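Local atomic coordinates of AT-less polyketide synthase (Streptomyces platensis subsp. rosaceus, PDB entry 4QYR), a protein that probably catalyses decarboxylative condensation of acyl units in antibiotic polyketide assembly, this chain being a ketosynthase domain of a modular synthase that makes isomigrastatin. Residues A[369-382]-A[394-406]. Numbering follows the deposited sequence.
Sequences AMRHRELPPALHCD and FEVVRELRRWEPC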
ATOM      1  N   ALA A 369     -27.420  -2.977  -7.811  1.00 44.26           N
ATOM      2  CA  ALA A 369     -28.327  -4.077  -8.097  1.00 42.55           C
ATOM      3  C   ALA A 369     -29.168  -4.366  -6.878  1.00 40.56           C
ATOM      4  O   ALA A 369     -30.345  -4.681  -6.987  1.00 42.62           O
ATOM      5  CB  ALA A 369     -27.553  -5.296  -8.495  1.00 38.95           C
HETATM    6  N   MSE A 370     -28.540  -4.244  -5.713  1.00 39.43           N
HETATM    7  CA  MSE A 370     -29.222  -4.410  -4.438  1.00 40.59           C
HETATM    8  C   MSE A 370     -30.302  -3.355  -4.229  1.00 49.86           C
HETATM    9  O   MSE A 370     -31.409  -3.673  -3.790  1.00 54.14           O
HETATM   10  CB  MSE A 370     -28.220  -4.351  -3.297  1.00 39.18           C
HETATM   11  CG  MSE A 370     -27.406  -5.617  -3.145  1.00 51.98           C
HETATM   12 SE   MSE A 370     -26.217  -5.581  -1.619  0.60 76.07          SE
HETATM   13  CE  MSE A 370     -25.665  -7.436  -1.657  1.00 47.20           C
ATOM     14  N   ARG A 371     -29.976  -2.101  -4.534  1.00 43.89           N
ATOM     15  CA  ARG A 371     -30.942  -1.020  -4.434  1.00 44.50           C
ATOM     16  C   ARG A 371     -32.211  -1.344  -5.228  1.00 47.88           C
ATOM     17  O   ARG A 371     -33.342  -1.236  -4.722  1.00 46.48           O
ATOM     18  CB  ARG A 371     -30.324   0.283  -4.937  1.00 43.84           C
ATOM     19  CG  ARG A 371     -31.056   1.540  -4.498  1.00 49.53           C
ATOM     20  CD  ARG A 371     -30.122   2.720  -4.471  1.00 65.12           C
ATOM     21  NE  ARG A 371     -30.446   3.720  -5.492  1.00 83.60           N
ATOM     22  CZ  ARG A 371     -29.720   4.820  -5.714  1.00 91.97           C
ATOM     23  NH1 ARG A 371     -28.615   5.049  -5.000  1.00 90.50           N
ATOM     24  NH2 ARG A 371     -30.091   5.685  -6.658  1.00 93.72           N
ATOM     25  N   HIS A 372     -31.999  -1.756  -6.473  1.00 46.88           N
ATOM     26  CA  HIS A 372     -33.075  -1.940  -7.429  1.00 46.45           C
ATOM     27  C   HIS A 372     -33.563  -3.372  -7.513  1.00 50.73           C
ATOM     28  O   HIS A 372     -34.408  -3.680  -8.334  1.00 49.80           O
ATOM     29  CB  HIS A 372     -32.621  -1.481  -8.806  1.00 45.97           C
ATOM     30  CG  HIS A 372     -32.408  -0.006  -8.900  1.00 54.99           C
ATOM     31  ND1 HIS A 372     -31.186   0.583  -8.668  1.00 54.10           N
ATOM     32  CD2 HIS A 372     -33.266   1.000  -9.193  1.00 57.06           C
ATOM     33  CE1 HIS A 372     -31.297   1.892  -8.818  1.00 55.53           C
ATOM     34  NE2 HIS A 372     -32.548   2.169  -9.142  1.00 57.01           N
ATOM     35  N   ARG A 373     -33.014  -4.236  -6.664  1.00 50.03           N
ATOM     36  CA  ARG A 373     -33.397  -5.645  -6.605  1.00 52.21           C
ATOM     37  C   ARG A 373     -33.476  -6.279  -7.988  1.00 49.41           C
ATOM     38  O   ARG A 373     -34.391  -7.032  -8.275  1.00 62.66           O
ATOM     39  CB  ARG A 373     -34.722  -5.796  -5.863  1.00 51.32           C
ATOM     40  CG  ARG A 373     -34.597  -5.531  -4.376  1.00 58.32           C
ATOM     41  CD  ARG A 373     -35.948  -5.369  -3.717  1.00 69.89           C
ATOM     42  NE  ARG A 373     -36.693  -4.213  -4.229  1.00 79.85           N
ATOM     43  CZ  ARG A 373     -37.995  -4.230  -4.538  1.00 84.96           C
ATOM     44  NH1 ARG A 373     -38.696  -5.357  -4.410  1.00 85.52           N
ATOM     45  NH2 ARG A 373     -38.597  -3.130  -4.996  1.00 84.25           N
ATOM     46  N   GLU A 374     -32.508  -5.956  -8.841  1.00 47.57           N
ATOM     47  CA  GLU A 374     -32.439  -6.480 -10.201  1.00 52.08           C
ATOM     48  C   GLU A 374     -31.010  -6.913 -10.573  1.00 55.68           C
ATOM     49  O   GLU A 374     -30.029  -6.345 -10.102  1.00 58.37           O
ATOM     50  CB  GLU A 374     -32.927  -5.432 -11.201  1.00 48.99           C
ATOM     51  CG  GLU A 374     -34.410  -5.156 -11.164  1.00 60.55           C
ATOM     52  CD  GLU A 374     -34.798  -3.995 -12.061  1.00 64.18           C
ATOM     53  OE1 GLU A 374     -33.869  -3.291 -12.510  1.00 67.89           O
ATOM     54  OE2 GLU A 374     -36.010  -3.792 -12.321  1.00 62.15           O
ATOM     55  N   LEU A 375     -30.895  -7.913 -11.434  1.00 58.14           N
ATOM     56  CA  LEU A 375     -29.607  -8.309 -11.977  1.00 45.59           C
ATOM     57  C   LEU A 375     -29.564  -8.023 -13.481  1.00 55.84           C
ATOM     58  O   LEU A 375     -30.435  -8.475 -14.227  1.00 58.06           O
ATOM     59  CB  LEU A 375     -29.354  -9.790 -11.695  1.00 50.61           C
ATOM     60  CG  LEU A 375     -29.153 -10.116 -10.214  1.00 53.02           C
ATOM     61  CD1 LEU A 375     -28.933 -11.590  -9.968  1.00 47.00           C
ATOM     62  CD2 LEU A 375     -27.975  -9.320  -9.703  1.00 54.65           C
ATOM     63  N   PRO A 376     -28.559  -7.260 -13.936  1.00 50.92           N
ATOM     64  CA  PRO A 376     -28.449  -6.890 -15.352  1.00 50.25           C
ATOM     65  C   PRO A 376     -27.811  -7.985 -16.227  1.00 49.20           C
ATOM     66  O   PRO A 376     -27.089  -8.844 -15.741  1.00 44.93           O
ATOM     67  CB  PRO A 376     -27.549  -5.635 -15.321  1.00 43.30           C
ATOM     68  CG  PRO A 376     -27.349  -5.301 -13.889  1.00 44.80           C
ATOM     69  CD  PRO A 376     -27.533  -6.581 -13.134  1.00 48.04           C
ATOM     70  N   PRO A 377     -28.060  -7.929 -17.536  1.00 52.20           N
ATOM     71  CA  PRO A 377     -27.524  -8.922 -18.473  1.00 55.93           C
ATOM     72  C   PRO A 377     -26.010  -8.886 -18.632  1.00 55.25           C
ATOM     73  O   PRO A 377     -25.409  -7.819 -18.575  1.00 57.24           O
ATOM     74  CB  PRO A 377     -28.184  -8.531 -19.790  1.00 57.91           C
ATOM     75  CG  PRO A 377     -28.395  -7.046 -19.647  1.00 56.97           C
ATOM     76  CD  PRO A 377     -28.823  -6.875 -18.231  1.00 53.56           C
ATOM     77  N   ALA A 378     -25.409 -10.050 -18.847  1.00 54.79           N
ATOM     78  CA  ALA A 378     -24.016 -10.110 -19.255  1.00 58.39           C
ATOM     79  C   ALA A 378     -23.991  -9.996 -20.770  1.00 63.70           C
ATOM     80  O   ALA A 378     -24.984 -10.295 -21.434  1.00 68.83           O
ATOM     81  CB  ALA A 378     -23.353 -11.397 -18.782  1.00 57.49           C
ATOM     82  N   LEU A 379     -22.871  -9.552 -21.323  1.00 60.08           N
ATOM     83  CA  LEU A 379     -22.853  -9.204 -22.734  1.00 62.86           C
ATOM     84  C   LEU A 379     -21.864 -10.028 -23.538  1.00 68.61           C
ATOM     85  O   LEU A 379     -20.942 -10.624 -22.977  1.00 74.23           O
ATOM     86  CB  LEU A 379     -22.541  -7.722 -22.890  1.00 59.74           C
ATOM     87  CG  LEU A 379     -23.729  -6.764 -22.912  1.00 57.59           C
ATOM     88  CD1 LEU A 379     -24.652  -6.935 -21.715  1.00 55.62           C
ATOM     89  CD2 LEU A 379     -23.206  -5.348 -22.986  1.00 55.23           C
ATOM     90  N   HIS A 380     -22.068 -10.048 -24.856  1.00 68.12           N
ATOM     91  CA  HIS A 380     -21.274 -10.851 -25.795  1.00 67.54           C
ATOM     92  C   HIS A 380     -21.207 -12.312 -25.386  1.00 65.62           C
ATOM     93  O   HIS A 380     -20.254 -13.017 -25.688  1.00 63.16           O
ATOM     94  CB  HIS A 380     -19.855 -10.303 -25.919  1.00 63.75           C
ATOM     95  CG  HIS A 380     -19.787  -8.813 -25.950  1.00 62.04           C
ATOM     96  ND1 HIS A 380     -19.506  -8.059 -24.830  1.00 61.13           N
ATOM     97  CD2 HIS A 380     -19.967  -7.936 -26.963  1.00 62.96           C
ATOM     98  CE1 HIS A 380     -19.507  -6.779 -25.154  1.00 60.98           C
ATOM     99  NE2 HIS A 380     -19.784  -6.677 -26.443  1.00 64.00           N
ATOM    100  N   CYS A 381     -22.236 -12.766 -24.700  1.00 68.66           N
ATOM    101  CA  CYS A 381     -22.145 -14.025 -24.009  1.00 70.88           C
ATOM    102  C   CYS A 381     -23.214 -14.983 -24.516  1.00 75.45           C
ATOM    103  O   CYS A 381     -23.755 -15.789 -23.760  1.00 72.99           O
ATOM    104  CB  CYS A 381     -22.275 -13.782 -22.506  1.00 66.81           C
ATOM    105  SG  CYS A 381     -21.686 -15.124 -21.514  1.00124.43           S
ATOM    106  N   ASP A 382     -23.514 -14.892 -25.807  1.00 80.32           N
ATOM    107  CA  ASP A 382     -24.563 -15.722 -26.389  1.00 85.83           C
ATOM    108  C   ASP A 382     -24.155 -17.187 -26.427  1.00 78.66           C
ATOM    109  O   ASP A 382     -24.969 -18.069 -26.176  1.00 79.33           O
ATOM    110  CB  ASP A 382     -24.934 -15.229 -27.793  1.00 99.29           C
ATOM    111  CG  ASP A 382     -25.322 -13.755 -27.811  1.00105.83           C
ATOM    112  OD1 ASP A 382     -26.159 -13.348 -26.974  1.00105.36           O
ATOM    113  OD2 ASP A 382     -24.794 -13.003 -28.661  1.00110.14           O
ATOM    114  N   PHE A 394     -23.575 -22.647 -10.932  1.00 70.66           N
ATOM    115  CA  PHE A 394     -23.558 -21.212 -11.217  1.00 66.29           C
ATOM    116  C   PHE A 394     -24.158 -20.882 -12.571  1.00 68.51           C
ATOM    117  O   PHE A 394     -23.789 -21.475 -13.582  1.00 75.31           O
ATOM    118  CB  PHE A 394     -22.136 -20.666 -11.185  1.00 64.30           C
ATOM    119  CG  PHE A 394     -21.533 -20.630  -9.822  1.00 67.61           C
ATOM    120  CD1 PHE A 394     -21.492 -19.442  -9.107  1.00 66.56           C
ATOM    121  CD2 PHE A 394     -20.988 -21.776  -9.258  1.00 71.14           C
ATOM    122  CE1 PHE A 394     -20.930 -19.396  -7.848  1.00 67.05           C
ATOM    123  CE2 PHE A 394     -20.429 -21.740  -7.998  1.00 72.76           C
ATOM    124  CZ  PHE A 394     -20.395 -20.543  -7.291  1.00 70.32           C
ATOM    125  N   GLU A 395     -25.058 -19.910 -12.594  1.00 63.45           N
ATOM    126  CA  GLU A 395     -25.683 -19.483 -13.831  1.00 63.21           C
ATOM    127  C   GLU A 395     -25.203 -18.092 -14.237  1.00 61.10           C
ATOM    128  O   GLU A 395     -25.127 -17.187 -13.412  1.00 59.93           O
ATOM    129  CB  GLU A 395     -27.197 -19.507 -13.666  1.00 72.00           C
ATOM    130  CG  GLU A 395     -27.991 -19.410 -14.950  1.00 83.80           C
ATOM    131  CD  GLU A 395     -29.494 -19.356 -14.692  1.00 97.19           C
ATOM    132  OE1 GLU A 395     -29.987 -20.138 -13.844  1.00100.93           O
ATOM    133  OE2 GLU A 395     -30.184 -18.529 -15.333  1.00102.39           O
ATOM    134  N   VAL A 396     -24.862 -17.919 -15.507  1.00 61.63           N
ATOM    135  CA  VAL A 396     -24.579 -16.590 -16.012  1.00 50.95           C
ATOM    136  C   VAL A 396     -25.887 -15.886 -16.318  1.00 55.60           C
ATOM    137  O   VAL A 396     -26.752 -16.449 -16.972  1.00 57.42           O
ATOM    138  CB  VAL A 396     -23.734 -16.623 -17.274  1.00 50.98           C
ATOM    139  CG1 VAL A 396     -23.522 -15.209 -17.789  1.00 49.09           C
ATOM    140  CG2 VAL A 396     -22.423 -17.314 -17.010  1.00 50.27           C
ATOM    141  N   VAL A 397     -26.037 -14.658 -15.829  1.00 56.05           N
ATOM    142  CA  VAL A 397     -27.220 -13.843 -16.103  1.00 54.96           C
ATOM    143  C   VAL A 397     -27.095 -13.137 -17.432  1.00 58.50           C
ATOM    144  O   VAL A 397     -26.373 -12.145 -17.540  1.00 60.16           O
ATOM    145  CB  VAL A 397     -27.433 -12.775 -15.020  1.00 53.89           C
ATOM    146  CG1 VAL A 397     -28.673 -11.932 -15.328  1.00 49.94           C
ATOM    147  CG2 VAL A 397     -27.538 -13.428 -13.658  1.00 56.12           C
ATOM    148  N   ARG A 398     -27.791 -13.629 -18.445  1.00 61.31           N
ATOM    149  CA  ARG A 398     -27.703 -13.012 -19.759  1.00 64.72           C
ATOM    150  C   ARG A 398     -29.010 -12.292 -20.061  1.00 71.27           C
ATOM    151  O   ARG A 398     -29.225 -11.785 -21.164  1.00 71.93           O
ATOM    152  CB  ARG A 398     -27.385 -14.070 -20.812  1.00 63.49           C
ATOM    153  CG  ARG A 398     -26.144 -14.864 -20.480  1.00 55.08           C
ATOM    154  CD  ARG A 398     -25.879 -15.947 -21.504  1.00 67.93           C
ATOM    155  NE  ARG A 398     -26.724 -17.126 -21.327  1.00 69.75           N
ATOM    156  CZ  ARG A 398     -26.664 -18.205 -22.105  1.00 70.51           C
ATOM    157  NH1 ARG A 398     -25.797 -18.253 -23.104  1.00 72.03           N
ATOM    158  NH2 ARG A 398     -27.463 -19.238 -21.885  1.00 71.49           N
ATOM    159  N   GLU A 399     -29.872 -12.253 -19.048  1.00 78.01           N
ATOM    160  CA  GLU A 399     -31.236 -11.764 -19.179  1.00 80.53           C
ATOM    161  C   GLU A 399     -31.600 -10.925 -17.958  1.00 71.57           C
ATOM    162  O   GLU A 399     -31.549 -11.415 -16.831  1.00 70.84           O
ATOM    163  CB  GLU A 399     -32.226 -12.930 -19.318  1.00 89.89           C
ATOM    164  CG  GLU A 399     -32.246 -13.989 -18.159  1.00127.27           C
ATOM    165  CD  GLU A 399     -30.991 -14.889 -18.038  1.00122.24           C
ATOM    166  OE1 GLU A 399     -29.976 -14.630 -18.707  1.00119.78           O
ATOM    167  OE2 GLU A 399     -31.021 -15.879 -17.267  1.00120.21           O
ATOM    168  N   LEU A 400     -31.957  -9.665 -18.166  1.00 64.08           N
ATOM    169  CA  LEU A 400     -32.373  -8.802 -17.065  1.00 54.81           C
ATOM    170  C   LEU A 400     -33.460  -9.444 -16.206  1.00 68.16           C
ATOM    171  O   LEU A 400     -34.572  -9.706 -16.683  1.00 70.73           O
ATOM    172  CB  LEU A 400     -32.868  -7.472 -17.617  1.00 55.34           C
ATOM    173  CG  LEU A 400     -33.513  -6.512 -16.614  1.00 54.90           C
ATOM    174  CD1 LEU A 400     -32.526  -6.089 -15.546  1.00 52.25           C
ATOM    175  CD2 LEU A 400     -34.068  -5.304 -17.336  1.00 56.14           C
ATOM    176  N   ARG A 401     -33.150  -9.704 -14.941  1.00 55.15           N
ATOM    177  CA  ARG A 401     -34.092 -10.410 -14.078  1.00 57.09           C
ATOM    178  C   ARG A 401     -34.286  -9.732 -12.727  1.00 55.90           C
ATOM    179  O   ARG A 401     -33.416  -9.019 -12.251  1.00 53.20           O
ATOM    180  CB  ARG A 401     -33.634 -11.854 -13.857  1.00 61.88           C
ATOM    181  CG  ARG A 401     -32.637 -12.005 -12.732  1.00 63.21           C
ATOM    182  CD  ARG A 401     -32.526 -13.434 -12.231  1.00 72.05           C
ATOM    183  NE  ARG A 401     -31.834 -14.325 -13.164  1.00 78.49           N
ATOM    184  CZ  ARG A 401     -31.034 -15.317 -12.774  1.00 80.03           C
ATOM    185  NH1 ARG A 401     -30.822 -15.523 -11.472  1.00 78.83           N
ATOM    186  NH2 ARG A 401     -30.432 -16.089 -13.675  1.00 79.34           N
ATOM    187  N   ARG A 402     -35.439  -9.955 -12.111  1.00 58.21           N
ATOM    188  CA  ARG A 402     -35.653  -9.529 -10.738  1.00 57.58           C
ATOM    189  C   ARG A 402     -34.700 -10.312  -9.858  1.00 56.15           C
ATOM    190  O   ARG A 402     -34.451 -11.484 -10.103  1.00 62.98           O
ATOM    191  CB  ARG A 402     -37.107  -9.746 -10.309  1.00 60.87           C
ATOM    192  CG  ARG A 402     -37.474  -9.125  -8.971  1.00 67.69           C
ATOM    193  CD  ARG A 402     -38.755  -8.276  -9.057  1.00 72.29           C
ATOM    194  NE  ARG A 402     -39.965  -9.076  -9.246  1.00 78.65           N
ATOM    195  CZ  ARG A 402     -41.192  -8.563  -9.335  1.00 84.28           C
ATOM    196  NH1 ARG A 402     -41.361  -7.248  -9.253  1.00 85.38           N
ATOM    197  NH2 ARG A 402     -42.251  -9.354  -9.503  1.00 86.48           N
ATOM    198  N   TRP A 403     -34.136  -9.661  -8.856  1.00 54.11           N
ATOM    199  CA  TRP A 403     -33.237 -10.340  -7.940  1.00 53.11           C
ATOM    200  C   TRP A 403     -34.016 -10.780  -6.707  1.00 58.43           C
ATOM    201  O   TRP A 403     -34.295  -9.981  -5.817  1.00 64.52           O
ATOM    202  CB  TRP A 403     -32.067  -9.428  -7.557  1.00 49.51           C
ATOM    203  CG  TRP A 403     -30.996 -10.123  -6.790  1.00 49.26           C
ATOM    204  CD1 TRP A 403     -30.993 -11.425  -6.389  1.00 52.24           C
ATOM    205  CD2 TRP A 403     -29.757  -9.562  -6.332  1.00 48.52           C
ATOM    206  NE1 TRP A 403     -29.838 -11.711  -5.707  1.00 51.63           N
ATOM    207  CE2 TRP A 403     -29.061 -10.586  -5.657  1.00 45.55           C
ATOM    208  CE3 TRP A 403     -29.168  -8.295  -6.426  1.00 46.51           C
ATOM    209  CZ2 TRP A 403     -27.812 -10.383  -5.077  1.00 43.39           C
ATOM    210  CZ3 TRP A 403     -27.915  -8.098  -5.854  1.00 41.87           C
ATOM    211  CH2 TRP A 403     -27.256  -9.136  -5.189  1.00 41.63           C
ATOM    212  N   GLU A 404     -34.383 -12.051  -6.663  1.00 59.86           N
ATOM    213  CA  GLU A 404     -35.139 -12.570  -5.537  1.00 64.90           C
ATOM    214  C   GLU A 404     -34.143 -13.074  -4.494  1.00 65.63           C
ATOM    215  O   GLU A 404     -33.062 -13.541  -4.857  1.00 65.48           O
ATOM    216  CB  GLU A 404     -36.101 -13.675  -5.999  1.00 75.20           C
ATOM    217  CG  GLU A 404     -37.509 -13.579  -5.415  1.00 87.20           C
ATOM    218  CD  GLU A 404     -38.336 -12.430  -5.989  1.00 95.79           C
ATOM    219  OE1 GLU A 404     -38.387 -12.283  -7.230  1.00100.62           O
ATOM    220  OE2 GLU A 404     -38.929 -11.663  -5.195  1.00 96.62           O
ATOM    221  N   PRO A 405     -34.478 -12.942  -3.195  1.00 66.57           N
ATOM    222  CA  PRO A 405     -33.581 -13.363  -2.106  1.00 64.25           C
ATOM    223  C   PRO A 405     -33.406 -14.869  -2.017  1.00 67.61           C
ATOM    224  O   PRO A 405     -34.320 -15.606  -2.381  1.00 64.44           O
ATOM    225  CB  PRO A 405     -34.283 -12.848  -0.847  1.00 61.35           C
ATOM    226  CG  PRO A 405     -35.159 -11.766  -1.322  1.00 60.22           C
ATOM    227  CD  PRO A 405     -35.628 -12.187  -2.677  1.00 66.02           C
ATOM    228  N   CYS A 406     -32.247 -15.314  -1.540  1.00 65.23           N
ATOM    229  CA  CYS A 406     -32.076 -16.717  -1.198  1.00 66.37           C
ATOM    230  C   CYS A 406     -32.955 -17.025  -0.003  1.00 75.47           C
ATOM    231  O   CYS A 406     -33.461 -16.113   0.655  1.00 74.65           O
ATOM    232  CB  CYS A 406     -30.619 -17.045  -0.881  1.00 60.76           C
ATOM    233  SG  CYS A 406     -29.551 -17.191  -2.334  1.00 64.35           S
TER
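Leu-375 and Arg-401 form the hydrogen-bonded pair of a short two-stranded antiparallel ribbon, 374-375 against 401-402, at the edge of the thiolase-type ketosynthase fold. Two nearly straight backbone bonds define it: Leu-375 N to Arg-401 O at 2.9 Å, and Arg-401 N back to Leu-375 O. Just past the ribbon, Trp-403 N donates to Arg-373 O (2.7 Å), the donor lying 47° out of the carbonyl plane. That carbonyl belongs to the positive-phi residue of a Schellman motif closing helix 358-372. Beyond the ribbon's other end, Ala-378 N bonds to Val-397 O, while Val-397 is itself backbone hydrogen-bonded to Leu-344 of strand 342-345, so the 376-382 loop is tied beside the outermost strand of the main sheet.

Apolar packing centres on Trp-403, whose indole, with CG anti to the backbone N (chi1 -171°), reaches the last turn of the helix, its edge toward Ala-369 O. Leu-375 CD2 sits over one face, 4.0 Å from the six-membered ring centroid and 25° off its normal, which identifies a CH-pi contact. Met-370 CG approaches CZ3 of this indole obliquely at 3.7 Å. At the other end, Ala-378 CB meets Val-396 CG1, and Pro-377 lies alongside Leu-400, its CD near the leucine CB.

Charged groups work mainly at the margins. Glu-374 turns its carboxylate to Arg-32 of helix 24-33, whereas Arg-401 forms a salt bridge through NH2 to Glu-395 OE2 (3.0 Å). The bend at chi3 turns the Arg-398 guanidinium toward the 381-382 backbone, where NH1 donates in its own plane to Cys-381 O at 3.3 Å.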